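PDB 4S3J: cortical-lytic enzyme from Bacillus cereus, which hydrolyses partially degraded cortex peptidoglycan as an N-acetylglucosaminidase during spore germination, probably recognising the muramic acid delta-lactam residues specific to spore peptidoglycan. Local coordinates for residues E106-Q112 with L133-F139; L77-L83 with L95-K99. All coordinates share one frame; numbering follows the deposited sequence.

In the fold
The two contacts belong to different domains and follow one another along the chain. Interaction 2 comes first, in the second LysM domain, where the end of helix 74-80 and the turn after it meet the end of strand 94-96. The chain then runs straight on into strand 104-111, which opens the glycosyl hydrolase family 18 barrel and pairs with strand 135-143 in interaction 1. Their centres lie 37 Å apart and the nearest atoms about 20 Å, with no touch between them. One contact is thus buried in the catalytic barrel, close to the proposed proton donor, while the other lies in a peripheral module of a type that generally binds peptidoglycan.

Interaction 1 (E106-Q112 with L133-F139); sequences ESIAYLQ and LTYLAYF
I108 and Y135, A109 and L136, Y110 and A137, and L111 and Y138 lie side by side in register on two parallel strands. Backbone bonds run zigzag between them: A109 N gives to Y135 O, A137 N to A109 O, L111 N to A137 O, and F139 N to L111 O at 2.8 Å.

At the start of the pair the polar contacts change character. S107 O receives Y135 N, and S107 N gives to T134 OG1 at 3.0 Å. The single N-H of T134 is shared, a bifurcated bond, between S107 O and S107 OG; that OG, held between its own N and carbonyl carbon (chi1 57°), also bonds F132 O. T134 OG1 has a second partner in T428 O. E106 lays OE1 at the edge of the Y135 ring, 3.3 Å from CE2, and its OE2 forms a salt bridge to K430.

Apolar packing divides between two sides of the sheet. On that carrying I108, Y110, Y135 and A137, the A137 methyl sits over one face of the Y110 ring, CB 3.6 Å from its centroid, a CH-pi contact. On the opposite side, with A109, L111, L136 and Y138, A109 CB meets L133 CD2 at 3.6 Å, and helix 155-164 packs against L111, L136 and Y138.

At the far end the Q112 and F139 side chains run alongside, pointing the same way, NE2 3.9 Å from F139 CD1 and the amide and ring planes 88° apart; Q112 OE1 bonds K409 NZ. The F139 side chain is about 6 Å from that of E220, the likely proton donor. This is the first beta-alpha-beta unit of a family 18 TIM barrel, its C-terminal strand ends leading to the active site.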
ATOM      1  N   GLU A 106       7.941   4.558  -7.770  1.00 20.12           N
ATOM      2  CA  GLU A 106       7.393   5.694  -7.043  1.00 19.96           C
ATOM      3  C   GLU A 106       6.491   5.148  -5.953  1.00 19.62           C
ATOM      4  O   GLU A 106       5.744   4.200  -6.187  1.00 18.28           O
ATOM      5  CB  GLU A 106       6.640   6.659  -7.966  1.00 19.15           C
ATOM      6  CG  GLU A 106       7.572   7.301  -8.989  1.00 18.45           C
ATOM      7  CD  GLU A 106       7.012   8.518  -9.704  1.00 23.40           C
ATOM      8  OE1 GLU A 106       5.891   8.944  -9.400  1.00 27.93           O
ATOM      9  OE2 GLU A 106       7.729   9.069 -10.562  1.00 35.35           O
ATOM     10  N   SER A 107       6.603   5.728  -4.763  1.00 15.55           N
ATOM     11  CA  SER A 107       5.838   5.300  -3.599  1.00 15.68           C
ATOM     12  C   SER A 107       5.034   6.469  -3.062  1.00 19.04           C
ATOM     13  O   SER A 107       5.529   7.585  -3.021  1.00 18.02           O
ATOM     14  CB  SER A 107       6.783   4.759  -2.521  1.00 19.60           C
ATOM     15  OG  SER A 107       7.732   5.754  -2.182  1.00 18.90           O
ATOM     16  N   ILE A 108       3.807   6.190  -2.624  1.00 15.56           N
ATOM     17  CA  ILE A 108       2.949   7.157  -1.967  1.00 14.05           C
ATOM     18  C   ILE A 108       2.518   6.586  -0.634  1.00 15.03           C
ATOM     19  O   ILE A 108       2.340   5.375  -0.533  1.00 15.63           O
ATOM     20  CB  ILE A 108       1.673   7.467  -2.769  1.00 15.13           C
ATOM     21  CG1 ILE A 108       2.028   7.928  -4.187  1.00 20.43           C
ATOM     22  CG2 ILE A 108       0.804   8.491  -2.025  1.00 16.59           C
ATOM     23  CD1 ILE A 108       0.852   7.845  -5.119  1.00 24.29           C
ATOM     24  N   ALA A 109       2.385   7.422   0.386  1.00 14.77           N
ATOM     25  CA  ALA A 109       1.663   7.016   1.596  1.00 13.86           C
ATOM     26  C   ALA A 109       0.676   8.091   2.024  1.00 14.88           C
ATOM     27  O   ALA A 109       0.987   9.279   1.989  1.00 16.56           O
ATOM     28  CB  ALA A 109       2.614   6.719   2.727  1.00 16.53           C
ATOM     29  N   TYR A 110      -0.504   7.655   2.460  1.00 14.05           N
ATOM     30  CA  TYR A 110      -1.552   8.535   2.937  1.00 14.75           C
ATOM     31  C   TYR A 110      -1.503   8.688   4.443  1.00 16.26           C
ATOM     32  O   TYR A 110      -1.219   7.727   5.153  1.00 15.81           O
ATOM     33  CB  TYR A 110      -2.933   7.997   2.526  1.00 14.26           C
ATOM     34  CG  TYR A 110      -3.274   8.281   1.076  1.00 13.98           C
ATOM     35  CD1 TYR A 110      -2.749   7.521   0.044  1.00 17.02           C
ATOM     36  CD2 TYR A 110      -4.114   9.347   0.744  1.00 15.88           C
ATOM     37  CE1 TYR A 110      -3.055   7.800  -1.289  1.00 20.70           C
ATOM     38  CE2 TYR A 110      -4.419   9.630  -0.591  1.00 20.54           C
ATOM     39  CZ  TYR A 110      -3.883   8.846  -1.602  1.00 23.65           C
ATOM     40  OH  TYR A 110      -4.143   9.098  -2.946  1.00 22.67           O
ATOM     41  N   LEU A 111      -1.809   9.896   4.917  1.00 15.45           N
ATOM     42  CA  LEU A 111      -1.914  10.229   6.335  1.00 15.37           C
ATOM     43  C   LEU A 111      -3.317  10.717   6.590  1.00 16.92           C
ATOM     44  O   LEU A 111      -3.755  11.655   5.922  1.00 16.87           O
ATOM     45  CB  LEU A 111      -0.905  11.322   6.718  1.00 18.91           C
ATOM     46  CG  LEU A 111      -0.991  11.952   8.104  1.00 21.95           C
ATOM     47  CD1 LEU A 111      -0.607  10.927   9.169  1.00 20.04           C
ATOM     48  CD2 LEU A 111      -0.118  13.202   8.229  1.00 22.02           C
ATOM     49  N   GLN A 112      -4.020  10.106   7.537  1.00 14.15           N
ATOM     50  CA  GLN A 112      -5.389  10.485   7.849  1.00 13.61           C
ATOM     51  C   GLN A 112      -5.584  10.532   9.349  1.00 16.22           C
ATOM     52  O   GLN A 112      -5.976   9.532   9.939  1.00 24.21           O
ATOM     53  CB  GLN A 112      -6.383   9.496   7.236  1.00 20.45           C
ATOM     54  CG  GLN A 112      -7.834   9.878   7.512  1.00 21.22           C
ATOM     55  CD  GLN A 112      -8.811   8.732   7.313  1.00 28.92           C
ATOM     56  OE1 GLN A 112      -8.568   7.600   7.739  1.00 23.04           O
ATOM     57  NE2 GLN A 112      -9.920   9.024   6.645  1.00 32.69           N
ATOM     58  N   LEU A 133       9.447   7.667   0.764  1.00 17.78           N
ATOM     59  CA  LEU A 133       8.334   8.152  -0.058  1.00 16.15           C
ATOM     60  C   LEU A 133       8.712   9.062  -1.222  1.00 17.41           C
ATOM     61  O   LEU A 133       9.534   9.977  -1.085  1.00 20.09           O
ATOM     62  CB  LEU A 133       7.351   8.932   0.803  1.00 15.85           C
ATOM     63  CG  LEU A 133       6.717   8.187   1.964  1.00 16.09           C
ATOM     64  CD1 LEU A 133       5.717   9.148   2.620  1.00 17.57           C
ATOM     65  CD2 LEU A 133       6.040   6.916   1.508  1.00 15.92           C
ATOM     66  N   THR A 134       8.067   8.846  -2.361  1.00 18.49           N
ATOM     67  CA  THR A 134       8.115   9.832  -3.432  1.00 18.77           C
ATOM     68  C   THR A 134       7.123  10.954  -3.121  1.00 18.53           C
ATOM     69  O   THR A 134       7.410  12.152  -3.332  1.00 18.68           O
ATOM     70  CB  THR A 134       7.778   9.215  -4.811  1.00 18.70           C
ATOM     71  OG1 THR A 134       8.551   8.023  -5.022  1.00 20.51           O
ATOM     72  CG2 THR A 134       8.057  10.225  -5.922  1.00 18.43           C
ATOM     73  N   TYR A 135       5.955  10.541  -2.620  1.00 18.20           N
ATOM     74  CA  TYR A 135       4.855  11.443  -2.302  1.00 17.71           C
ATOM     75  C   TYR A 135       4.272  11.163  -0.921  1.00 19.23           C
ATOM     76  O   TYR A 135       4.165  10.008  -0.536  1.00 17.74           O
ATOM     77  CB  TYR A 135       3.729  11.293  -3.324  1.00 19.02           C
ATOM     78  CG  TYR A 135       4.079  11.611  -4.749  1.00 17.92           C
ATOM     79  CD1 TYR A 135       3.999  12.903  -5.208  1.00 20.18           C
ATOM     80  CD2 TYR A 135       4.463  10.612  -5.633  1.00 18.96           C
ATOM     81  CE1 TYR A 135       4.305  13.209  -6.501  1.00 24.16           C
ATOM     82  CE2 TYR A 135       4.769  10.904  -6.944  1.00 23.81           C
ATOM     83  CZ  TYR A 135       4.687  12.211  -7.367  1.00 26.82           C
ATOM     84  OH  TYR A 135       4.986  12.559  -8.672  1.00 32.82           O
ATOM     85  N   LEU A 136       3.876  12.226  -0.213  1.00 17.41           N
ATOM     86  CA  LEU A 136       3.130  12.151   1.046  1.00 15.71           C
ATOM     87  C   LEU A 136       1.767  12.790   0.832  1.00 17.65           C
ATOM     88  O   LEU A 136       1.682  13.946   0.389  1.00 18.69           O
ATOM     89  CB  LEU A 136       3.882  12.849   2.173  1.00 17.50           C
ATOM     90  CG  LEU A 136       3.180  12.897   3.532  1.00 18.86           C
ATOM     91  CD1 LEU A 136       2.960  11.475   4.113  1.00 17.07           C
ATOM     92  CD2 LEU A 136       3.963  13.758   4.503  1.00 21.33           C
ATOM     93  N   ALA A 137       0.713  12.044   1.144  1.00 15.63           N
ATOM     94  CA  ALA A 137      -0.664  12.465   0.872  1.00 15.68           C
ATOM     95  C   ALA A 137      -1.463  12.709   2.135  1.00 14.97           C
ATOM     96  O   ALA A 137      -1.979  11.759   2.739  1.00 15.50           O
ATOM     97  CB  ALA A 137      -1.379  11.427   0.022  1.00 17.56           C
ATOM     98  N   TYR A 138      -1.600  13.976   2.523  1.00 15.23           N
ATOM     99  CA  TYR A 138      -2.356  14.331   3.708  1.00 15.62           C
ATOM    100  C   TYR A 138      -3.844  14.405   3.373  1.00 17.29           C
ATOM    101  O   TYR A 138      -4.312  15.286   2.646  1.00 18.07           O
ATOM    102  CB  TYR A 138      -1.814  15.635   4.301  1.00 17.02           C
ATOM    103  CG  TYR A 138      -2.405  16.035   5.647  1.00 18.75           C
ATOM    104  CD1 TYR A 138      -3.173  15.161   6.391  1.00 23.76           C
ATOM    105  CD2 TYR A 138      -2.210  17.314   6.152  1.00 17.77           C
ATOM    106  CE1 TYR A 138      -3.718  15.546   7.602  1.00 29.30           C
ATOM    107  CE2 TYR A 138      -2.734  17.689   7.371  1.00 18.06           C
ATOM    108  CZ  TYR A 138      -3.493  16.818   8.080  1.00 20.35           C
ATOM    109  OH  TYR A 138      -4.038  17.200   9.298  1.00 24.16           O
ATOM    110  N   PHE A 139      -4.584  13.445   3.914  1.00 17.17           N
ATOM    111  CA  PHE A 139      -5.997  13.265   3.617  1.00 15.94           C
ATOM    112  C   PHE A 139      -6.836  14.015   4.648  1.00 17.12           C
ATOM    113  O   PHE A 139      -6.792  13.630   5.830  1.00 15.67           O
ATOM    114  CB  PHE A 139      -6.342  11.769   3.655  1.00 17.09           C
ATOM    115  CG  PHE A 139      -7.701  11.439   3.084  1.00 17.65           C
ATOM    116  CD1 PHE A 139      -8.838  11.577   3.847  1.00 19.66           C
ATOM    117  CD2 PHE A 139      -7.820  10.929   1.798  1.00 17.89           C
ATOM    118  CE1 PHE A 139     -10.093  11.258   3.321  1.00 19.24           C
ATOM    119  CE2 PHE A 139      -9.061  10.608   1.288  1.00 18.21           C
ATOM    120  CZ  PHE A 139     -10.184  10.767   2.044  1.00 16.67           C
TER

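Interaction 2 (L77-L83 with L95-K99); sequences LAKVNNL and LYVPK
The flat side-chain amide of N81 meets the Y96 backbone with both its polar atoms. OD1 takes the Y96 N-H at 2.8 Å, in the carbonyl plane and on a lone pair, and ND2 returns a bond of 2.8 Å to Y96 O, which is tilted slightly from the amide plane. ND2 also gives to L77 O, one turn back in its own segment, with the acceptor near the amide plane. Three bonds therefore fix the rotation of this amide, and both polar groups of the Y96 backbone are engaged by one side chain. The CG of N81 lies opposite its carbonyl carbon (chi1 -74°), which carries the amide across to the strand. The Y96 ring is approached obliquely by V80 CG2, 3.9 Å from CD1, the two side chains crossing at about a right angle.

Around the amide, aliphatic side chains fill in. The L77 CD1 methyl rests against the carbonyl oxygen of Y96 (3.5 Å) and also reaches P98 CD, V80 CG1 touches P98 CG at 4.0 Å, and L83 CD1 packs on L95 CD2 at 3.7 Å.

N81 is placed by the way its helix ends: N82, with positive phi, is the C-prime residue of a Schellman motif, in which N82 N bonds K79 O and L83 N bonds A78 O. A78 O takes N81 N as well, from the opposite face of its plane.

In the surrounding LysM domain, strand 94-96 pairs antiparallel with strand 54-56 through L95 and Y55. Helix 63-70 supplies I66 to both L77 and L95, and Y70 to V97, so the end of helix 74-80 is joined to the two-stranded sheet with the other helix packed against both.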
ATOM      1  N   LEU A  77      20.121 -17.438 -12.447  1.00 25.53           N
ATOM      2  CA  LEU A  77      19.972 -18.043 -11.114  1.00 19.86           C
ATOM      3  C   LEU A  77      20.022 -19.549 -11.199  1.00 23.14           C
ATOM      4  O   LEU A  77      20.679 -20.200 -10.394  1.00 23.17           O
ATOM      5  CB  LEU A  77      18.652 -17.603 -10.482  1.00 18.28           C
ATOM      6  CG  LEU A  77      18.297 -18.204  -9.125  1.00 18.59           C
ATOM      7  CD1 LEU A  77      19.301 -17.775  -8.091  1.00 25.50           C
ATOM      8  CD2 LEU A  77      16.871 -17.757  -8.696  1.00 22.22           C
ATOM      9  N   ALA A  78      19.334 -20.109 -12.189  1.00 25.83           N
ATOM     10  CA  ALA A  78      19.322 -21.559 -12.379  1.00 27.55           C
ATOM     11  C   ALA A  78      20.724 -22.061 -12.735  1.00 26.71           C
ATOM     12  O   ALA A  78      21.225 -23.018 -12.138  1.00 26.94           O
ATOM     13  CB  ALA A  78      18.320 -21.941 -13.461  1.00 26.11           C
ATOM     14  N   LYS A  79      21.356 -21.415 -13.704  1.00 22.98           N
ATOM     15  CA  LYS A  79      22.684 -21.842 -14.144  1.00 26.57           C
ATOM     16  C   LYS A  79      23.709 -21.840 -13.010  1.00 23.51           C
ATOM     17  O   LYS A  79      24.460 -22.809 -12.851  1.00 24.96           O
ATOM     18  CB  LYS A  79      23.158 -20.972 -15.307  1.00 24.90           C
ATOM     19  CG  LYS A  79      24.584 -21.224 -15.745  1.00 31.36           C
ATOM     20  CD  LYS A  79      24.914 -20.536 -17.067  1.00 37.76           C
ATOM     21  CE  LYS A  79      26.411 -20.633 -17.360  1.00 63.78           C
ATOM     22  NZ  LYS A  79      26.956 -22.013 -17.189  1.00 73.93           N
ATOM     23  N   VAL A  80      23.758 -20.778 -12.214  1.00 23.75           N
ATOM     24  CA  VAL A  80      24.847 -20.664 -11.249  1.00 20.02           C
ATOM     25  C   VAL A  80      24.686 -21.683 -10.113  1.00 24.42           C
ATOM     26  O   VAL A  80      25.641 -21.960  -9.379  1.00 28.03           O
ATOM     27  CB  VAL A  80      24.961 -19.222 -10.691  1.00 23.29           C
ATOM     28  CG1 VAL A  80      23.821 -18.888  -9.722  1.00 22.29           C
ATOM     29  CG2 VAL A  80      26.317 -19.027 -10.027  1.00 25.78           C
ATOM     30  N   ASN A  81      23.491 -22.269 -10.008  1.00 24.89           N
ATOM     31  CA  ASN A  81      23.210 -23.286  -8.998  1.00 22.55           C
ATOM     32  C   ASN A  81      23.116 -24.697  -9.565  1.00 24.77           C
ATOM     33  O   ASN A  81      22.763 -25.632  -8.844  1.00 24.25           O
ATOM     34  CB  ASN A  81      21.897 -22.953  -8.277  1.00 22.24           C
ATOM     35  CG  ASN A  81      22.040 -21.785  -7.309  1.00 23.36           C
ATOM     36  OD1 ASN A  81      22.625 -21.923  -6.222  1.00 21.98           O
ATOM     37  ND2 ASN A  81      21.471 -20.635  -7.683  1.00 21.01           N
ATOM     38  N   ASN A  82      23.418 -24.846 -10.856  1.00 26.54           N
ATOM     39  CA  ASN A  82      23.315 -26.134 -11.543  1.00 26.19           C
ATOM     40  C   ASN A  82      21.930 -26.748 -11.397  1.00 25.51           C
ATOM     41  O   ASN A  82      21.792 -27.922 -11.066  1.00 26.36           O
ATOM     42  CB  ASN A  82      24.368 -27.130 -11.041  1.00 25.80           C
ATOM     43  CG  ASN A  82      24.493 -28.330 -11.952  1.00 24.36           C
ATOM     44  OD1 ASN A  82      24.158 -28.262 -13.147  1.00 26.24           O
ATOM     45  ND2 ASN A  82      24.951 -29.442 -11.399  1.00 25.16           N
ATOM     46  N   LEU A  83      20.897 -25.933 -11.598  1.00 22.87           N
ATOM     47  CA  LEU A  83      19.512 -26.391 -11.470  1.00 21.68           C
ATOM     48  C   LEU A  83      18.746 -26.154 -12.759  1.00 27.05           C
ATOM     49  O   LEU A  83      19.132 -25.303 -13.556  1.00 29.96           O
ATOM     50  CB  LEU A  83      18.794 -25.673 -10.314  1.00 23.94           C
ATOM     51  CG  LEU A  83      19.375 -25.835  -8.912  1.00 25.91           C
ATOM     52  CD1 LEU A  83      18.635 -24.934  -7.916  1.00 29.90           C
ATOM     53  CD2 LEU A  83      19.313 -27.286  -8.469  1.00 28.99           C
ATOM     54  N   LEU A  95      20.879 -21.692  -1.811  1.00 18.61           N
ATOM     55  CA  LEU A  95      21.147 -21.218  -3.168  1.00 15.57           C
ATOM     56  C   LEU A  95      22.113 -20.035  -3.187  1.00 19.72           C
ATOM     57  O   LEU A  95      22.112 -19.180  -2.284  1.00 22.08           O
ATOM     58  CB  LEU A  95      19.845 -20.782  -3.856  1.00 17.34           C
ATOM     59  CG  LEU A  95      18.761 -21.841  -3.985  1.00 20.53           C
ATOM     60  CD1 LEU A  95      17.486 -21.190  -4.546  1.00 22.69           C
ATOM     61  CD2 LEU A  95      19.193 -22.994  -4.866  1.00 23.47           C
ATOM     62  N   TYR A  96      22.896 -19.958  -4.262  1.00 18.34           N
ATOM     63  CA  TYR A  96      23.710 -18.789  -4.535  1.00 19.47           C
ATOM     64  C   TYR A  96      22.861 -17.839  -5.397  1.00 16.52           C
ATOM     65  O   TYR A  96      22.283 -18.265  -6.410  1.00 21.15           O
ATOM     66  CB  TYR A  96      25.019 -19.150  -5.258  1.00 19.55           C
ATOM     67  CG  TYR A  96      25.865 -17.932  -5.533  1.00 17.31           C
ATOM     68  CD1 TYR A  96      25.692 -17.190  -6.674  1.00 21.28           C
ATOM     69  CD2 TYR A  96      26.804 -17.495  -4.606  1.00 20.08           C
ATOM     70  CE1 TYR A  96      26.438 -16.052  -6.910  1.00 20.96           C
ATOM     71  CE2 TYR A  96      27.555 -16.352  -4.826  1.00 17.97           C
ATOM     72  CZ  TYR A  96      27.351 -15.625  -5.989  1.00 20.39           C
ATOM     73  OH  TYR A  96      28.072 -14.476  -6.253  1.00 24.96           O
ATOM     74  N   VAL A  97      22.777 -16.577  -4.991  1.00 19.43           N
ATOM     75  CA  VAL A  97      21.952 -15.583  -5.688  1.00 20.36           C
ATOM     76  C   VAL A  97      22.835 -14.439  -6.202  1.00 19.98           C
ATOM     77  O   VAL A  97      23.397 -13.685  -5.407  1.00 24.39           O
ATOM     78  CB  VAL A  97      20.848 -15.012  -4.776  1.00 20.46           C
ATOM     79  CG1 VAL A  97      19.938 -14.043  -5.549  1.00 20.34           C
ATOM     80  CG2 VAL A  97      19.990 -16.107  -4.210  1.00 18.18           C
ATOM     81  N   PRO A  98      22.998 -14.326  -7.528  1.00 21.27           N
ATOM     82  CA  PRO A  98      23.829 -13.223  -8.029  1.00 30.70           C
ATOM     83  C   PRO A  98      23.223 -11.868  -7.710  1.00 34.56           C
ATOM     84  O   PRO A  98      22.028 -11.816  -7.409  1.00 26.07           O
ATOM     85  CB  PRO A  98      23.843 -13.442  -9.544  1.00 27.64           C
ATOM     86  CG  PRO A  98      23.484 -14.885  -9.741  1.00 28.28           C
ATOM     87  CD  PRO A  98      22.569 -15.234  -8.605  1.00 22.35           C
ATOM     88  N   LYS A  99      24.052 -10.823  -7.700  1.00 28.52           N
ATOM     89  CA  LYS A  99      23.592  -9.454  -7.508  1.00 36.97           C
ATOM     90  C   LYS A  99      22.614  -9.132  -8.641  1.00 30.28           C
ATOM     91  O   LYS A  99      22.919  -9.364  -9.814  1.00 30.55           O
ATOM     92  CB  LYS A  99      24.785  -8.481  -7.492  1.00 53.01           C
ATOM     93  CG  LYS A  99      24.408  -7.022  -7.265  1.00 75.54           C
ATOM     94  CD  LYS A  99      25.603  -6.057  -7.351  1.00104.60           C
ATOM     95  CE  LYS A  99      25.170  -4.601  -7.113  1.00 98.11           C
ATOM     96  NZ  LYS A  99      26.274  -3.604  -7.081  1.00 89.17           N
TER